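Long-range contacts in putative NADPH:quinone oxidoreductase (PDB 3IUP), which binds NADPH and probably uses it to reduce quinones: residues Y275-Y286 / F300-W309; K198-Q206 / A217-F228. All blocks are in the same frame, centred on the assembly; numbering follows the deposited sequence.

Contact 1 of 2, residues Y275-Y286 / F300-W309. With NDP (NADPH dihydro-nicotinamide-adenine-dinucleotide phosphate), chain C.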
loop_
_atom_site.group_PDB
_atom_site.type_symbol
_atom_site.label_atom_id
_atom_site.label_comp_id
_atom_site.label_asym_id
_atom_site.label_seq_id
_atom_site.Cartn_x
_atom_site.Cartn_y
_atom_site.Cartn_z
ATOM N N TYR A 275 11.265 10.429 10.362
ATOM C CA TYR A 275 10.421 9.663 9.420
ATOM C C TYR A 275 9.106 10.357 9.017
ATOM O O TYR A 275 8.111 9.691 8.594
ATOM C CB TYR A 275 10.122 8.300 10.038
ATOM C CG TYR A 275 11.410 7.544 10.290
ATOM C CD1 TYR A 275 12.163 7.064 9.209
ATOM C CD2 TYR A 275 11.879 7.315 11.583
ATOM C CE1 TYR A 275 13.353 6.384 9.408
ATOM C CE2 TYR A 275 13.083 6.599 11.803
ATOM C CZ TYR A 275 13.813 6.148 10.700
ATOM O OH TYR A 275 15.013 5.463 10.841
ATOM N N GLY A 276 9.086 11.681 9.170
ATOM C CA GLY A 276 7.909 12.465 8.837
ATOM C C GLY A 276 6.779 12.346 9.864
ATOM O O GLY A 276 6.976 11.937 11.009
ATOM N N SER A 277 5.586 12.755 9.434
ATOM C CA SER A 277 4.420 12.836 10.316
ATOM C C SER A 277 4.110 11.438 10.745
ATOM O O SER A 277 4.287 10.490 9.951
ATOM C CB SER A 277 3.196 13.389 9.569
ATOM O OG SER A 277 2.034 13.324 10.380
ATOM N N THR A 278 3.572 11.289 11.950
ATOM C CA THR A 278 3.092 9.973 12.370
ATOM C C THR A 278 1.665 9.676 11.950
ATOM O O THR A 278 1.191 8.567 12.142
ATOM C CB THR A 278 3.170 9.799 13.908
ATOM O OG1 THR A 278 2.373 10.809 14.501
ATOM C CG2 THR A 278 4.623 9.927 14.377
ATOM N N THR A 279 0.975 10.648 11.360
ATOM C CA THR A 279 -0.413 10.475 10.932
ATOM C C THR A 279 -0.479 9.610 9.671
ATOM O O THR A 279 0.114 9.951 8.625
ATOM C CB THR A 279 -1.072 11.822 10.675
ATOM O OG1 THR A 279 -1.082 12.559 11.918
ATOM C CG2 THR A 279 -2.477 11.663 10.157
ATOM N N HIS A 280 -1.196 8.508 9.779
ATOM C CA HIS A 280 -1.301 7.570 8.670
ATOM C C HIS A 280 -2.122 8.121 7.519
ATOM O O HIS A 280 -3.255 8.574 7.718
ATOM C CB HIS A 280 -1.949 6.244 9.129
ATOM C CG HIS A 280 -2.059 5.227 8.021
ATOM N ND1 HIS A 280 -0.988 4.458 7.607
ATOM C CD2 HIS A 280 -3.094 4.891 7.218
ATOM C CE1 HIS A 280 -1.371 3.687 6.601
ATOM N NE2 HIS A 280 -2.638 3.934 6.340
ATOM N N LYS A 281 -1.534 8.060 6.326
ATOM C CA LYS A 281 -2.121 8.482 5.071
ATOM C C LYS A 281 -2.374 7.239 4.221
ATOM O O LYS A 281 -1.462 6.388 4.089
ATOM C CB LYS A 281 -1.127 9.340 4.309
ATOM C CG LYS A 281 -0.790 10.643 4.994
ATOM C CD LYS A 281 0.614 11.200 4.600
ATOM C CE LYS A 281 1.788 10.342 5.082
ATOM N NZ LYS A 281 1.935 10.556 6.556
ATOM N N GLN A 282 -3.577 7.119 3.688
ATOM C CA GLN A 282 -3.982 5.908 2.978
ATOM C C GLN A 282 -4.524 6.244 1.572
ATOM O O GLN A 282 -5.390 7.099 1.461
ATOM C CB GLN A 282 -5.057 5.173 3.767
ATOM C CG GLN A 282 -5.539 3.850 3.155
ATOM C CD GLN A 282 -4.474 2.763 3.131
ATOM O OE1 GLN A 282 -3.609 2.686 3.991
ATOM N NE2 GLN A 282 -4.538 1.914 2.105
ATOM N N VAL A 283 -4.056 5.539 0.548
ATOM C CA VAL A 283 -4.633 5.653 -0.814
ATOM C C VAL A 283 -5.138 4.304 -1.234
ATOM O O VAL A 283 -4.347 3.349 -1.259
ATOM C CB VAL A 283 -3.638 6.172 -1.838
ATOM C CG1 VAL A 283 -4.304 6.136 -3.284
ATOM C CG2 VAL A 283 -3.205 7.598 -1.479
ATOM N N TYR A 284 -6.427 4.183 -1.522
ATOM C CA TYR A 284 -6.984 2.966 -2.101
ATOM C C TYR A 284 -7.089 3.134 -3.614
ATOM O O TYR A 284 -7.707 4.090 -4.093
ATOM C CB TYR A 284 -8.309 2.671 -1.482
ATOM C CG TYR A 284 -8.191 2.095 -0.099
ATOM C CD1 TYR A 284 -7.644 0.852 0.083
ATOM C CD2 TYR A 284 -8.658 2.800 1.038
ATOM C CE1 TYR A 284 -7.550 0.287 1.345
ATOM C CE2 TYR A 284 -8.574 2.239 2.308
ATOM C CZ TYR A 284 -8.005 0.991 2.445
ATOM O OH TYR A 284 -7.871 0.369 3.664
ATOM N N LEU A 285 -6.500 2.196 -4.356
ATOM C CA LEU A 285 -6.625 2.184 -5.805
ATOM C C LEU A 285 -7.867 1.319 -6.055
ATOM O O LEU A 285 -7.790 0.093 -6.024
ATOM C CB LEU A 285 -5.393 1.625 -6.460
ATOM C CG LEU A 285 -4.060 2.268 -6.120
ATOM C CD1 LEU A 285 -2.899 1.722 -7.006
ATOM C CD2 LEU A 285 -4.109 3.786 -6.139
ATOM N N TYR A 286 -9.018 1.935 -6.264
ATOM C CA TYR A 286 -10.278 1.203 -6.425
ATOM C C TYR A 286 -10.671 1.089 -7.906
ATOM O O TYR A 286 -11.652 0.448 -8.248
ATOM C CB TYR A 286 -11.408 1.821 -5.569
ATOM C CG TYR A 286 -12.081 2.995 -6.220
ATOM C CD1 TYR A 286 -11.450 4.224 -6.304
ATOM C CD2 TYR A 286 -13.344 2.874 -6.750
ATOM C CE1 TYR A 286 -12.074 5.306 -6.880
ATOM C CE2 TYR A 286 -13.978 3.942 -7.357
ATOM C CZ TYR A 286 -13.327 5.145 -7.451
ATOM O OH TYR A 286 -13.991 6.181 -8.061
ATOM N N PHE A 300 7.144 11.150 1.566
ATOM C CA PHE A 300 6.037 11.380 2.443
ATOM C C PHE A 300 6.143 10.592 3.750
ATOM O O PHE A 300 5.174 10.383 4.449
ATOM C CB PHE A 300 4.725 11.120 1.679
ATOM C CG PHE A 300 4.730 9.875 0.806
ATOM C CD1 PHE A 300 4.703 8.607 1.363
ATOM C CD2 PHE A 300 4.750 9.968 -0.585
ATOM C CE1 PHE A 300 4.693 7.469 0.532
ATOM C CE2 PHE A 300 4.741 8.853 -1.381
ATOM C CZ PHE A 300 4.713 7.605 -0.834
ATOM N N GLY A 301 7.358 10.219 4.126
ATOM C CA GLY A 301 7.578 9.564 5.400
ATOM C C GLY A 301 7.169 8.105 5.361
ATOM O O GLY A 301 7.021 7.529 4.295
HETATM N N MSE A 302 6.985 7.534 6.543
HETATM C CA MSE A 302 6.779 6.107 6.709
HETATM C C MSE A 302 5.340 5.738 7.035
HETATM O O MSE A 302 4.974 4.572 6.975
HETATM C CB MSE A 302 7.733 5.604 7.795
HETATM C CG MSE A 302 9.188 5.945 7.497
HETATM SE SE MSE A 302 9.734 4.933 5.951
HETATM C CE MSE A 302 9.625 3.224 6.812
ATOM N N ALA A 303 4.503 6.731 7.387
ATOM C CA ALA A 303 3.141 6.455 7.857
ATOM C C ALA A 303 2.143 6.564 6.713
ATOM O O ALA A 303 1.395 7.546 6.555
ATOM C CB ALA A 303 2.728 7.358 9.065
ATOM N N TRP A 304 2.186 5.543 5.846
ATOM C CA TRP A 304 1.391 5.529 4.649
ATOM C C TRP A 304 1.074 4.116 4.236
ATOM O O TRP A 304 1.804 3.163 4.574
ATOM C CB TRP A 304 2.124 6.250 3.481
ATOM C CG TRP A 304 3.354 5.541 3.009
ATOM C CD1 TRP A 304 4.584 5.637 3.527
ATOM C CD2 TRP A 304 3.444 4.583 1.921
ATOM N NE1 TRP A 304 5.436 4.782 2.887
ATOM C CE2 TRP A 304 4.775 4.132 1.884
ATOM C CE3 TRP A 304 2.527 4.082 0.989
ATOM C CZ2 TRP A 304 5.236 3.218 0.948
ATOM C CZ3 TRP A 304 2.971 3.160 0.068
ATOM C CH2 TRP A 304 4.324 2.753 0.032
ATOM N N GLY A 305 -0.013 4.002 3.507
ATOM C CA GLY A 305 -0.374 2.743 2.870
ATOM C C GLY A 305 -1.057 3.026 1.558
ATOM O O GLY A 305 -1.708 4.100 1.356
HETATM N N MSE A 306 -0.984 2.027 0.686
HETATM C CA MSE A 306 -1.640 2.079 -0.610
HETATM C C MSE A 306 -2.146 0.667 -0.844
HETATM O O MSE A 306 -1.438 -0.326 -0.533
HETATM C CB MSE A 306 -0.658 2.452 -1.729
HETATM C CG MSE A 306 -1.342 2.622 -3.043
HETATM SE SE MSE A 306 0.019 3.137 -4.441
HETATM C CE MSE A 306 0.544 4.925 -3.810
ATOM N N GLY A 307 -3.325 0.509 -1.397
ATOM C CA GLY A 307 -3.748 -0.864 -1.730
ATOM C C GLY A 307 -5.024 -0.921 -2.524
ATOM O O GLY A 307 -5.623 0.106 -2.784
ATOM N N GLY A 308 -5.462 -2.135 -2.898
ATOM C CA GLY A 308 -6.716 -2.288 -3.613
ATOM C C GLY A 308 -7.928 -2.159 -2.719
ATOM O O GLY A 308 -7.793 -2.269 -1.486
ATOM N N TRP A 309 -9.097 -1.864 -3.299
ATOM C CA TRP A 309 -10.361 -1.762 -2.589
ATOM C C TRP A 309 -11.461 -2.255 -3.509
ATOM O O TRP A 309 -11.555 -1.822 -4.661
ATOM C CB TRP A 309 -10.625 -0.298 -2.155
ATOM C CG TRP A 309 -11.760 -0.055 -1.237
ATOM C CD1 TRP A 309 -11.676 0.217 0.087
ATOM C CD2 TRP A 309 -13.156 -0.082 -1.552
ATOM N NE1 TRP A 309 -12.894 0.412 0.607
ATOM C CE2 TRP A 309 -13.839 0.216 -0.375
ATOM C CE3 TRP A 309 -13.886 -0.274 -2.724
ATOM C CZ2 TRP A 309 -15.209 0.340 -0.320
ATOM C CZ3 TRP A 309 -15.241 -0.182 -2.676
ATOM C CH2 TRP A 309 -15.910 0.118 -1.470
HETATM P PA NDP C . -17.816 6.914 -15.385
HETATM O O1A NDP C . -19.049 7.591 -15.043
HETATM O O2A NDP C . -17.724 6.182 -16.667
HETATM O O5B NDP C . -16.669 8.108 -15.354
HETATM C C5B NDP C . -15.315 7.696 -15.567
HETATM C C4B NDP C . -14.417 8.866 -15.305
HETATM O O4B NDP C . -13.116 8.388 -15.491
HETATM C C3B NDP C . -14.649 10.037 -16.273
HETATM O O3B NDP C . -14.744 11.303 -15.655
HETATM C C2B NDP C . -13.377 10.029 -17.150
HETATM O O2B NDP C . -12.932 11.324 -17.551
HETATM C C1B NDP C . -12.375 9.390 -16.198
HETATM N N9A NDP C . -11.270 8.708 -16.885
HETATM C C8A NDP C . -11.415 7.773 -17.889
HETATM N N7A NDP C . -10.199 7.303 -18.218
HETATM C C5A NDP C . -9.254 7.919 -17.420
HETATM C C6A NDP C . -7.851 7.844 -17.311
HETATM N N6A NDP C . -7.082 7.104 -18.130
HETATM N N1A NDP C . -7.209 8.621 -16.370
HETATM C C2A NDP C . -7.894 9.481 -15.569
HETATM N N3A NDP C . -9.264 9.552 -15.676
HETATM C C4A NDP C . -9.931 8.793 -16.579
HETATM O O3 NDP C . -17.298 5.845 -14.287
HETATM P PN NDP C . -18.086 5.332 -13.042
HETATM O O1N NDP C . -18.584 6.380 -12.185
HETATM O O2N NDP C . -19.076 4.263 -13.410
HETATM O O5D NDP C . -16.873 4.582 -12.253
HETATM C C5D NDP C . -15.864 5.374 -11.608
HETATM C C4D NDP C . -14.708 4.477 -11.178
HETATM O O4D NDP C . -15.146 3.772 -9.998
HETATM C C3D NDP C . -14.242 3.426 -12.207
HETATM O O3D NDP C . -12.838 3.270 -12.185
HETATM C C2D NDP C . -14.893 2.162 -11.669
HETATM O O2D NDP C . -14.290 0.942 -12.072
HETATM C C1D NDP C . -14.727 2.419 -10.169
HETATM N N1N NDP C . -15.547 1.525 -9.320
HETATM C C2N NDP C . -14.865 0.629 -8.565
HETATM C C3N NDP C . -15.517 -0.262 -7.754
HETATM C C7N NDP C . -14.736 -1.161 -6.815
HETATM O O7N NDP C . -15.475 -2.118 -6.124
HETATM N N7N NDP C . -13.409 -1.108 -6.641
HETATM C C4N NDP C . -16.958 -0.077 -7.478
HETATM C C5N NDP C . -17.622 0.958 -8.352
HETATM C C6N NDP C . -16.880 1.729 -9.239
HETATM P P2B NDP C . -12.547 11.644 -19.117
HETATM O O1X NDP C . -13.792 12.276 -19.753
HETATM O O2X NDP C . -12.118 10.398 -19.885
HETATM O O3X NDP C . -11.386 12.645 -19.004
HETATM O O HOH W 1 4.580 9.612 7.063
#

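Contact 2 of 2, residues K198-Q206 / A217-F228. With NDP (NADPH dihydro-nicotinamide-adenine-dinucleotide phosphate), chain C.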
loop_
_atom_site.group_PDB
_atom_site.type_symbol
_atom_site.label_atom_id
_atom_site.label_comp_id
_atom_site.label_asym_id
_atom_site.label_seq_id
_atom_site.Cartn_x
_atom_site.Cartn_y
_atom_site.Cartn_z
ATOM N N LYS A 198 -15.887 16.899 4.522
ATOM C CA LYS A 198 -14.933 17.601 3.707
ATOM C C LYS A 198 -14.323 16.655 2.676
ATOM O O LYS A 198 -13.987 15.492 2.970
ATOM C CB LYS A 198 -13.841 18.234 4.594
ATOM C CG LYS A 198 -14.430 19.155 5.667
ATOM C CD LYS A 198 -13.317 19.851 6.480
ATOM N N LEU A 199 -14.216 17.155 1.465
ATOM C CA LEU A 199 -13.913 16.302 0.327
ATOM C C LEU A 199 -13.027 17.084 -0.623
ATOM O O LEU A 199 -13.310 18.257 -0.932
ATOM C CB LEU A 199 -15.209 15.907 -0.334
ATOM C CG LEU A 199 -15.076 15.284 -1.728
ATOM C CD1 LEU A 199 -14.303 13.890 -1.662
ATOM C CD2 LEU A 199 -16.427 15.117 -2.401
ATOM N N VAL A 200 -11.966 16.461 -1.112
ATOM C CA VAL A 200 -11.191 17.035 -2.178
ATOM C C VAL A 200 -11.425 16.226 -3.416
ATOM O O VAL A 200 -11.121 15.020 -3.462
ATOM C CB VAL A 200 -9.699 17.104 -1.856
ATOM C CG1 VAL A 200 -8.864 17.640 -3.080
ATOM C CG2 VAL A 200 -9.435 17.887 -0.513
ATOM N N ASN A 201 -11.958 16.878 -4.449
ATOM C CA ASN A 201 -12.206 16.237 -5.741
ATOM C C ASN A 201 -11.048 16.522 -6.671
ATOM O O ASN A 201 -10.614 17.664 -6.759
ATOM C CB ASN A 201 -13.477 16.817 -6.388
ATOM C CG ASN A 201 -14.716 16.545 -5.593
ATOM O OD1 ASN A 201 -15.261 15.458 -5.694
ATOM N ND2 ASN A 201 -15.191 17.522 -4.790
ATOM N N ILE A 202 -10.542 15.488 -7.313
ATOM C CA ILE A 202 -9.483 15.616 -8.314
ATOM C C ILE A 202 -9.995 15.164 -9.653
ATOM O O ILE A 202 -10.565 14.089 -9.778
ATOM C CB ILE A 202 -8.219 14.838 -7.924
ATOM C CG1 ILE A 202 -7.648 15.403 -6.630
ATOM C CG2 ILE A 202 -7.185 14.915 -9.050
ATOM C CD1 ILE A 202 -6.477 14.594 -5.988
ATOM N N VAL A 203 -9.801 16.010 -10.671
ATOM C CA VAL A 203 -10.230 15.713 -12.040
ATOM C C VAL A 203 -9.043 15.827 -12.991
ATOM O O VAL A 203 -7.953 16.224 -12.573
ATOM C CB VAL A 203 -11.369 16.676 -12.487
ATOM C CG1 VAL A 203 -12.602 16.519 -11.602
ATOM C CG2 VAL A 203 -10.869 18.138 -12.488
ATOM N N ARG A 204 -9.238 15.529 -14.266
ATOM C CA ARG A 204 -8.136 15.638 -15.227
ATOM C C ARG A 204 -8.287 16.657 -16.318
ATOM O O ARG A 204 -7.368 16.817 -17.119
ATOM C CB ARG A 204 -7.776 14.279 -15.817
ATOM C CG ARG A 204 -8.729 13.736 -16.830
ATOM C CD ARG A 204 -7.996 12.590 -17.582
ATOM N NE ARG A 204 -8.852 11.841 -18.495
ATOM C CZ ARG A 204 -8.421 10.818 -19.251
ATOM N NH1 ARG A 204 -7.129 10.436 -19.224
ATOM N NH2 ARG A 204 -9.260 10.169 -20.054
ATOM N N LYS A 205 -9.427 17.343 -16.347
ATOM C CA LYS A 205 -9.748 18.333 -17.399
ATOM C C LYS A 205 -10.452 19.459 -16.637
ATOM O O LYS A 205 -11.273 19.209 -15.749
ATOM C CB LYS A 205 -10.687 17.771 -18.496
ATOM C CG LYS A 205 -10.088 16.756 -19.458
ATOM C CD LYS A 205 -11.091 16.267 -20.539
ATOM C CE LYS A 205 -10.473 15.239 -21.549
ATOM N NZ LYS A 205 -10.221 13.805 -21.074
ATOM N N GLN A 206 -10.175 20.699 -17.004
ATOM C CA GLN A 206 -10.891 21.798 -16.373
ATOM C C GLN A 206 -12.409 21.751 -16.529
ATOM O O GLN A 206 -13.128 22.091 -15.605
ATOM C CB GLN A 206 -10.360 23.121 -16.885
ATOM C CG GLN A 206 -10.922 24.316 -16.148
ATOM C CD GLN A 206 -10.556 24.386 -14.676
ATOM O OE1 GLN A 206 -9.538 23.861 -14.240
ATOM N NE2 GLN A 206 -11.419 25.025 -13.896
ATOM N N ALA A 217 -19.527 21.417 -5.452
ATOM C CA ALA A 217 -18.249 20.919 -4.871
ATOM C C ALA A 217 -17.453 22.073 -4.265
ATOM O O ALA A 217 -17.288 23.108 -4.890
ATOM C CB ALA A 217 -17.418 20.195 -5.916
ATOM N N VAL A 218 -16.974 21.883 -3.058
ATOM C CA VAL A 218 -16.224 22.921 -2.335
ATOM C C VAL A 218 -14.780 22.981 -2.890
ATOM O O VAL A 218 -14.225 24.073 -3.136
ATOM C CB VAL A 218 -16.233 22.640 -0.823
ATOM C CG1 VAL A 218 -15.368 23.655 -0.008
ATOM C CG2 VAL A 218 -17.631 22.604 -0.295
ATOM N N HIS A 219 -14.163 21.805 -3.057
ATOM C CA HIS A 219 -12.760 21.698 -3.459
ATOM C C HIS A 219 -12.608 20.830 -4.657
ATOM O O HIS A 219 -12.923 19.635 -4.595
ATOM C CB HIS A 219 -11.939 21.043 -2.365
ATOM C CG HIS A 219 -11.916 21.790 -1.084
ATOM N ND1 HIS A 219 -11.167 22.933 -0.916
ATOM C CD2 HIS A 219 -12.561 21.577 0.086
ATOM C CE1 HIS A 219 -11.339 23.383 0.318
ATOM N NE2 HIS A 219 -12.176 22.575 0.946
ATOM N N VAL A 220 -12.070 21.387 -5.728
ATOM C CA VAL A 220 -11.793 20.644 -6.918
ATOM C C VAL A 220 -10.441 21.058 -7.427
ATOM O O VAL A 220 -10.184 22.256 -7.582
ATOM C CB VAL A 220 -12.826 20.924 -8.002
ATOM C CG1 VAL A 220 -12.586 20.016 -9.182
ATOM C CG2 VAL A 220 -14.282 20.746 -7.441
ATOM N N CYS A 221 -9.555 20.081 -7.625
ATOM C CA CYS A 221 -8.230 20.272 -8.183
ATOM C C CYS A 221 -8.092 19.537 -9.488
ATOM O O CYS A 221 -8.501 18.391 -9.628
ATOM C CB CYS A 221 -7.166 19.736 -7.232
ATOM S SG CYS A 221 -7.263 20.540 -5.622
ATOM N N ASN A 222 -7.483 20.199 -10.447
ATOM C CA ASN A 222 -7.293 19.677 -11.784
ATOM C C ASN A 222 -5.849 19.239 -11.922
ATOM O O ASN A 222 -4.947 20.030 -11.849
ATOM C CB ASN A 222 -7.652 20.757 -12.810
ATOM C CG ASN A 222 -7.385 20.354 -14.239
ATOM O OD1 ASN A 222 -7.180 19.198 -14.548
ATOM N ND2 ASN A 222 -7.486 21.316 -15.136
ATOM N N ALA A 223 -5.652 17.937 -12.188
ATOM C CA ALA A 223 -4.318 17.390 -12.381
ATOM C C ALA A 223 -3.549 18.037 -13.536
ATOM O O ALA A 223 -2.329 18.045 -13.509
ATOM C CB ALA A 223 -4.432 15.822 -12.573
ATOM N N ALA A 224 -4.257 18.591 -14.527
ATOM C CA ALA A 224 -3.631 19.311 -15.638
ATOM C C ALA A 224 -3.164 20.711 -15.235
ATOM O O ALA A 224 -2.500 21.376 -16.020
ATOM C CB ALA A 224 -4.599 19.404 -16.836
ATOM N N SER A 225 -3.565 21.203 -14.064
ATOM C CA SER A 225 -3.219 22.581 -13.658
ATOM C C SER A 225 -1.719 22.735 -13.505
ATOM O O SER A 225 -1.087 21.889 -12.890
ATOM C CB SER A 225 -3.870 22.947 -12.317
ATOM O OG SER A 225 -3.312 24.151 -11.779
ATOM N N PRO A 226 -1.141 23.851 -13.993
ATOM C CA PRO A 226 0.295 24.009 -13.692
ATOM C C PRO A 226 0.589 24.247 -12.238
ATOM O O PRO A 226 1.736 24.159 -11.853
ATOM C CB PRO A 226 0.707 25.255 -14.506
ATOM C CG PRO A 226 -0.612 25.987 -14.721
ATOM C CD PRO A 226 -1.608 24.891 -14.926
ATOM N N THR A 227 -0.403 24.536 -11.425
ATOM C CA THR A 227 -0.179 24.651 -9.977
ATOM C C THR A 227 -0.875 23.534 -9.169
ATOM O O THR A 227 -1.217 23.739 -8.007
ATOM C CB THR A 227 -0.698 25.980 -9.441
ATOM O OG1 THR A 227 -2.063 26.132 -9.831
ATOM C CG2 THR A 227 0.146 27.196 -10.009
ATOM N N PHE A 228 -1.108 22.392 -9.802
ATOM C CA PHE A 228 -1.835 21.257 -9.179
ATOM C C PHE A 228 -1.325 20.926 -7.782
ATOM O O PHE A 228 -2.109 20.836 -6.836
ATOM C CB PHE A 228 -1.709 20.027 -10.091
ATOM C CG PHE A 228 -2.360 18.777 -9.534
ATOM C CD1 PHE A 228 -3.690 18.786 -9.170
ATOM C CD2 PHE A 228 -1.626 17.605 -9.363
ATOM C CE1 PHE A 228 -4.307 17.634 -8.646
ATOM C CE2 PHE A 228 -2.241 16.465 -8.856
ATOM C CZ PHE A 228 -3.565 16.494 -8.494
HETATM P PA NDP C . -17.816 6.914 -15.385
HETATM O O1A NDP C . -19.049 7.591 -15.043
HETATM O O2A NDP C . -17.724 6.182 -16.667
HETATM O O5B NDP C . -16.669 8.108 -15.354
HETATM C C5B NDP C . -15.315 7.696 -15.567
HETATM C C4B NDP C . -14.417 8.866 -15.305
HETATM O O4B NDP C . -13.116 8.388 -15.491
HETATM C C3B NDP C . -14.649 10.037 -16.273
HETATM O O3B NDP C . -14.744 11.303 -15.655
HETATM C C2B NDP C . -13.377 10.029 -17.150
HETATM O O2B NDP C . -12.932 11.324 -17.551
HETATM C C1B NDP C . -12.375 9.390 -16.198
HETATM N N9A NDP C . -11.270 8.708 -16.885
HETATM C C8A NDP C . -11.415 7.773 -17.889
HETATM N N7A NDP C . -10.199 7.303 -18.218
HETATM C C5A NDP C . -9.254 7.919 -17.420
HETATM C C6A NDP C . -7.851 7.844 -17.311
HETATM N N6A NDP C . -7.082 7.104 -18.130
HETATM N N1A NDP C . -7.209 8.621 -16.370
HETATM C C2A NDP C . -7.894 9.481 -15.569
HETATM N N3A NDP C . -9.264 9.552 -15.676
HETATM C C4A NDP C . -9.931 8.793 -16.579
HETATM O O3 NDP C . -17.298 5.845 -14.287
HETATM P PN NDP C . -18.086 5.332 -13.042
HETATM O O1N NDP C . -18.584 6.380 -12.185
HETATM O O2N NDP C . -19.076 4.263 -13.410
HETATM O O5D NDP C . -16.873 4.582 -12.253
HETATM C C5D NDP C . -15.864 5.374 -11.608
HETATM C C4D NDP C . -14.708 4.477 -11.178
HETATM O O4D NDP C . -15.146 3.772 -9.998
HETATM C C3D NDP C . -14.242 3.426 -12.207
HETATM O O3D NDP C . -12.838 3.270 -12.185
HETATM C C2D NDP C . -14.893 2.162 -11.669
HETATM O O2D NDP C . -14.290 0.942 -12.072
HETATM C C1D NDP C . -14.727 2.419 -10.169
HETATM N N1N NDP C . -15.547 1.525 -9.320
HETATM C C2N NDP C . -14.865 0.629 -8.565
HETATM C C3N NDP C . -15.517 -0.262 -7.754
HETATM C C7N NDP C . -14.736 -1.161 -6.815
HETATM O O7N NDP C . -15.475 -2.118 -6.124
HETATM N N7N NDP C . -13.409 -1.108 -6.641
HETATM C C4N NDP C . -16.958 -0.077 -7.478
HETATM C C5N NDP C . -17.622 0.958 -8.352
HETATM C C6N NDP C . -16.880 1.729 -9.239
HETATM P P2B NDP C . -12.547 11.644 -19.117
HETATM O O1X NDP C . -13.792 12.276 -19.753
HETATM O O2X NDP C . -12.118 10.398 -19.885
HETATM O O3X NDP C . -11.386 12.645 -19.004
HETATM O O HOH W 2 -15.295 19.268 -2.413
HETATM O O HOH W 3 -7.030 24.281 -14.131
HETATM O O HOH W 4 -7.457 21.241 -18.054
#

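Contact 1 of 2, residues Y275-Y286 / F300-W309
Trp-309 carries CG trans to its backbone N (chi1 -171°), while Tyr-284 swings CG away from its own carbonyl carbon (chi1 -76°); these two settings bring the rings together. The indole puts CD1 over the centre of the phenol face in a T-shaped stack, centroids 5.1 Å apart and planes at 65°. Gln-282 NE2 lies over the opposite face, 3.5 Å above the ring plane and toward its rim. Beyond the pair, Tyr-284 OH bonds to Glu-170 and Trp-309 NE1 to Thr-166.

The strands 281-285 and 304-308 run parallel, and Gly-305 and Gly-307 leave the face of Gln-282 and Tyr-284 without side chains of their own. There Gln-282 OE1 takes the NE2 proton of His-280 on a lone pair, in the ring plane, and its amide settles against the Gly-305 backbone. On the reverse face Leu-285 CG meets selenomethionine Met-306 CG at 4.1 Å.

At the entry end, Lys-281 bends at its last two torsions to give NZ to Thr-279 O, to a water and, weakly, to Ala-303 O, with Glu-262 as its salt-bridge partner. That water also joins Ser-277 O, Phe-300 O and Ala-303 N, tying the two loops. At the exit end, NDP N7N donates to Tyr-286 O (2.8 Å) and to Trp-309 O (2.8 Å), two carbonyls that fix the carboxamide.

Strand 304-308 ends the six-stranded sheet within the chain but continues antiparallel into the second subunit, an edge-to-edge dimer join next to the nicotinamide site of a Rossmann-type domain.

Contact 2 of 2, residues K198-Q206 / A217-F228
Asn-201 grips His-219 O twice: its backbone N donates at 2.9 Å and its side-chain ND2 at 3.1 Å, the two arriving from opposite faces of that carbonyl's plane. Having CG trans to the carbonyl carbon (chi1 -64°) folds the amide back toward the neighbouring strand, with the acceptor close to the amide plane, and ND2 also rests against Ala-217 CB. The parallel ladder continues through Cys-221 N to Asn-201 O, Val-203 N to Cys-221 O, and a nearly straight bond from Ala-223 N to Val-203 O (174°).

Apolar side chains meet on both faces, next to Asn-201 and Asn-222 on the side of Val-203. Val-203 CG2 meets Val-220 CG1 at 4.2 Å on the side covered by helix 206-214, while on the other side Ile-202 CG2 approaches Phe-228 CE1 and Cys-221 SG approaches Val-200 CG1. A water bridges Leu-199 O and His-219 N where the strands begin.

Strand 199-203, helix 206-214 and strand 220-222 form a right-handed beta-alpha-beta crossover of the Rossmann-type nucleotide-binding domain, and the end of its first strand carries the residues that read the 2'-phosphate. Arg-204 NE donates to NDP O3X at 2.7 Å and NH2 to NDP O2X at 2.9 Å, the phosphate lying in the guanidinium plane at its edge. One face of the same guanidinium lies over the adenine, with NDP C5A 3.4 Å above its plane and toward the rim, so the group meets the base with a face and the phosphate with its edge. Lys-205 NZ adds a further bond to NDP O3X.

Behind these two, Asn-222 OD1 accepts from Ala-224 N in an Asx turn, and ND2 makes a weak bond to Gln-206 OE1, reinforced by a water touching both. A second water links ND2 to Gln-206 N, at the start of the helix.

Both contacts pair parallel strands of one six-stranded sheet, contact 1 at the 304-308 edge and contact 2 at the 220-222 edge, with centres about 20 Å apart and no touch between them. Each is partly buried, mixing core strand residues with exposed loop ends. Contact 1 lies where the second subunit extends the sheet, whereas no other protein chain touches contact 2. They serve opposite ends of the same NADPH: backbone carbonyls of 275-286 and 300-309 receive the neutral carboxamide, while cationic side chains of 198-206 meet the phosphate. Aromatic rings and glycines mark the first; branched aliphatics and asparagines mark the second.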